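Local coordinates for protein antigen, P35 (Borreliella spielmanii A14S, PDB 6HPN) that is a PFam54 outer surface protein of a Lyme disease spirochaete, of unknown precise function but probably involved in pathogenesis, at residues 84-89 against 165-170. Sequence-based numbering, arbitrary orientation.
Sequences SLNFNE and KWLKDV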
ATOM      1  N   SER A  84       1.504  -0.263  -4.797  1.00 17.07           N
ATOM      2  CA  SER A  84       1.042   0.848  -3.925  1.00 16.68           C
ATOM      3  C   SER A  84       1.459   2.183  -4.542  1.00 16.28           C
ATOM      4  O   SER A  84       0.831   3.180  -4.201  1.00 16.47           O
ATOM      5  CB  SER A  84       1.557   0.722  -2.513  1.00 16.62           C
ATOM      6  OG  SER A  84       2.797   1.405  -2.341  1.00 16.51           O
ATOM      7  N   LEU A  85       2.502   2.209  -5.375  1.00 17.03           N
ATOM      8  CA  LEU A  85       2.918   3.432  -6.133  1.00 18.13           C
ATOM      9  C   LEU A  85       2.564   3.299  -7.615  1.00 19.21           C
ATOM     10  O   LEU A  85       3.197   3.996  -8.397  1.00 20.49           O
ATOM     11  CB  LEU A  85       4.417   3.647  -5.983  1.00 17.55           C
ATOM     12  CG  LEU A  85       4.875   3.780  -4.541  1.00 17.72           C
ATOM     13  CD1 LEU A  85       6.355   3.502  -4.412  1.00 17.04           C
ATOM     14  CD2 LEU A  85       4.519   5.160  -4.016  1.00 18.95           C
ATOM     15  N   ASN A  86       1.594   2.442  -7.954  1.00 20.57           N
ATOM     16  CA  ASN A  86       0.997   2.280  -9.309  1.00 22.41           C
ATOM     17  C   ASN A  86       2.021   1.649 -10.261  1.00 22.41           C
ATOM     18  O   ASN A  86       1.865   1.780 -11.473  1.00 22.42           O
ATOM     19  CB  ASN A  86       0.432   3.605  -9.835  1.00 22.46           C
ATOM     20  CG  ASN A  86      -0.907   3.975  -9.221  1.00 22.85           C
ATOM     21  OD1 ASN A  86      -1.566   3.149  -8.583  1.00 22.21           O
ATOM     22  ND2 ASN A  86      -1.318   5.218  -9.410  1.00 20.12           N
ATOM     23  N   PHE A  87       3.036   0.972  -9.732  1.00 22.65           N
ATOM     24  CA  PHE A  87       4.133   0.392 -10.545  1.00 23.77           C
ATOM     25  C   PHE A  87       4.665   1.418 -11.565  1.00 23.92           C
ATOM     26  O   PHE A  87       4.943   1.059 -12.735  1.00 24.15           O
ATOM     27  CB  PHE A  87       3.658  -0.897 -11.231  1.00 23.89           C
ATOM     28  CG  PHE A  87       4.724  -1.945 -11.158  1.00 23.94           C
ATOM     29  CD1 PHE A  87       5.917  -1.773 -11.835  1.00 24.02           C
ATOM     30  CD2 PHE A  87       4.599  -3.018 -10.290  1.00 26.46           C
ATOM     31  CE1 PHE A  87       6.944  -2.691 -11.695  1.00 24.85           C
ATOM     32  CE2 PHE A  87       5.618  -3.951 -10.164  1.00 26.72           C
ATOM     33  CZ  PHE A  87       6.797  -3.778 -10.860  1.00 26.28           C
ATOM     34  N   ASN A  88       4.803   2.674 -11.151  1.00 23.22           N
ATOM     35  CA  ASN A  88       5.462   3.726 -11.949  1.00 22.22           C
ATOM     36  C   ASN A  88       6.954   3.673 -11.629  1.00 22.98           C
ATOM     37  O   ASN A  88       7.323   4.153 -10.554  1.00 22.22           O
ATOM     38  CB  ASN A  88       4.865   5.084 -11.628  1.00 22.85           C
ATOM     39  CG  ASN A  88       5.485   6.202 -12.438  1.00 24.40           C
ATOM     40  OD1 ASN A  88       6.695   6.241 -12.691  1.00 28.48           O
ATOM     41  ND2 ASN A  88       4.653   7.143 -12.824  1.00 22.30           N
ATOM     42  N   GLU A  89       7.764   3.074 -12.509  1.00 25.35           N
ATOM     43  CA  GLU A  89       9.221   2.865 -12.299  1.00 26.42           C
ATOM     44  C   GLU A  89       9.892   4.191 -11.933  1.00 26.42           C
ATOM     45  O   GLU A  89      10.701   4.205 -10.957  1.00 26.86           O
ATOM     46  CB  GLU A  89       9.925   2.354 -13.552  1.00 31.73           C
ATOM     47  CG  GLU A  89       9.817   0.852 -13.775  1.00 37.13           C
ATOM     48  CD  GLU A  89       8.494   0.429 -14.384  1.00 42.85           C
ATOM     49  OE1 GLU A  89       7.564   1.295 -14.469  1.00 49.53           O
ATOM     50  OE2 GLU A  89       8.395  -0.743 -14.788  1.00 44.50           O
ATOM     51  N   LYS A 165      -3.618   9.871  -1.111  1.00 24.98           N
ATOM     52  CA  LYS A 165      -2.794  10.697  -0.185  1.00 25.24           C
ATOM     53  C   LYS A 165      -1.337  10.189  -0.202  1.00 24.01           C
ATOM     54  O   LYS A 165      -0.418  11.011  -0.265  1.00 25.63           O
ATOM     55  CB  LYS A 165      -3.445  10.708   1.202  1.00 27.49           C
ATOM     56  CG  LYS A 165      -2.732  11.534   2.271  1.00 31.49           C
ATOM     57  CD  LYS A 165      -3.287  12.927   2.529  1.00 34.62           C
ATOM     58  CE  LYS A 165      -2.354  13.793   3.364  1.00 39.14           C
ATOM     59  NZ  LYS A 165      -1.374  14.521   2.505  1.00 40.99           N
ATOM     60  N   TRP A 166      -1.121   8.881  -0.217  1.00 20.94           N
ATOM     61  CA  TRP A 166       0.226   8.258  -0.274  1.00 19.64           C
ATOM     62  C   TRP A 166       0.988   8.660  -1.558  1.00 19.97           C
ATOM     63  O   TRP A 166       2.167   9.099  -1.485  1.00 18.28           O
ATOM     64  CB  TRP A 166       0.026   6.744  -0.153  1.00 18.22           C
ATOM     65  CG  TRP A 166       1.169   5.879  -0.592  1.00 17.69           C
ATOM     66  CD1 TRP A 166       1.165   4.947  -1.595  1.00 17.26           C
ATOM     67  CD2 TRP A 166       2.471   5.811   0.007  1.00 16.90           C
ATOM     68  NE1 TRP A 166       2.373   4.311  -1.665  1.00 16.72           N
ATOM     69  CE2 TRP A 166       3.196   4.825  -0.696  1.00 17.10           C
ATOM     70  CE3 TRP A 166       3.098   6.501   1.051  1.00 16.79           C
ATOM     71  CZ2 TRP A 166       4.515   4.503  -0.367  1.00 16.86           C
ATOM     72  CZ3 TRP A 166       4.403   6.183   1.364  1.00 16.69           C
ATOM     73  CH2 TRP A 166       5.094   5.189   0.673  1.00 16.14           C
ATOM     74  N   LEU A 167       0.354   8.485  -2.711  1.00 20.70           N
ATOM     75  CA  LEU A 167       0.902   8.911  -4.019  1.00 23.10           C
ATOM     76  C   LEU A 167       1.160  10.433  -4.034  1.00 24.83           C
ATOM     77  O   LEU A 167       2.191  10.860  -4.588  1.00 26.22           O
ATOM     78  CB  LEU A 167      -0.100   8.519  -5.107  1.00 22.10           C
ATOM     79  CG  LEU A 167      -0.239   7.023  -5.372  1.00 21.83           C
ATOM     80  CD1 LEU A 167      -1.584   6.737  -6.021  1.00 21.83           C
ATOM     81  CD2 LEU A 167       0.885   6.502  -6.244  1.00 21.90           C
ATOM     82  N   LYS A 168       0.236  11.224  -3.495  1.00 25.83           N
ATOM     83  CA  LYS A 168       0.395  12.688  -3.353  1.00 27.77           C
ATOM     84  C   LYS A 168       1.684  12.966  -2.540  1.00 23.90           C
ATOM     85  O   LYS A 168       2.641  13.616  -3.078  1.00 21.11           O
ATOM     86  CB  LYS A 168      -0.924  13.214  -2.781  1.00 34.41           C
ATOM     87  CG  LYS A 168      -0.915  14.641  -2.257  1.00 40.00           C
ATOM     88  CD  LYS A 168      -0.706  15.650  -3.343  1.00 45.27           C
ATOM     89  CE  LYS A 168      -0.737  17.067  -2.807  1.00 49.90           C
ATOM     90  NZ  LYS A 168       0.133  17.955  -3.617  1.00 52.92           N
ATOM     91  N   ASP A 169       1.778  12.455  -1.319  1.00 20.84           N
ATOM     92  CA  ASP A 169       2.933  12.752  -0.429  1.00 21.99           C
ATOM     93  C   ASP A 169       4.236  12.344  -1.139  1.00 23.20           C
ATOM     94  O   ASP A 169       5.232  13.124  -1.074  1.00 20.15           O
ATOM     95  CB  ASP A 169       2.738  12.142   0.962  1.00 21.11           C
ATOM     96  CG  ASP A 169       1.689  12.885   1.778  1.00 21.82           C
ATOM     97  OD1 ASP A 169       1.219  13.921   1.323  1.00 24.32           O
ATOM     98  OD2 ASP A 169       1.311  12.409   2.847  1.00 24.44           O
ATOM     99  N   VAL A 170       4.208  11.211  -1.854  1.00 24.11           N
ATOM    100  CA  VAL A 170       5.383  10.652  -2.585  1.00 23.55           C
ATOM    101  C   VAL A 170       5.765  11.564  -3.755  1.00 25.02           C
ATOM    102  O   VAL A 170       6.960  11.812  -3.926  1.00 26.84           O
ATOM    103  CB  VAL A 170       5.131   9.214  -3.070  1.00 23.25           C
ATOM    104  CG1 VAL A 170       6.014   8.859  -4.255  1.00 23.12           C
ATOM    105  CG2 VAL A 170       5.326   8.197  -1.951  1.00 23.12           C
TER
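One hydrogen bond crosses this contact: the indole NE1 of Trp166 donates to Ser84 OG at 3.0 Å. The bond is bent, with an N-H...O angle of 138°, and the hydroxyl oxygen sits 28° out of the ring plane. Ser84 OG has Leu81 O, one turn back in the chain, as its second partner, so two bonds grip and orient the hydroxyl. Trp166 holds CG opposite its backbone N (chi1 162°), which brings NE1 to this hydroxyl.

Apolar contacts centre on Leu85. Its CD2 approaches the indole obliquely, 3.6 Å from Trp166 CE2, and also meets Val170 CG2 at 3.8 Å. The same Val170 methyl lies over one face of the ring, offset toward the rim. Leu167 CD2 packs against the Leu85 backbone, 3.7 Å from Leu85 CA.

At the exposed margin, Asn86 ND2 touches Leu167 CD1 at 3.7 Å, while its OD1 accepts from Lys163 NZ. Asn86, at positive phi, is the C-prime residue of the Schellman motif that ends helix 75-84.

In this all-helical Bbcrasp-1-type domain, the link between consecutive helices 75-84 and 89-102 thus joins long helix 146-179 mainly by apolar packing, with one bent bond giving a buried tryptophan's N-H a partner.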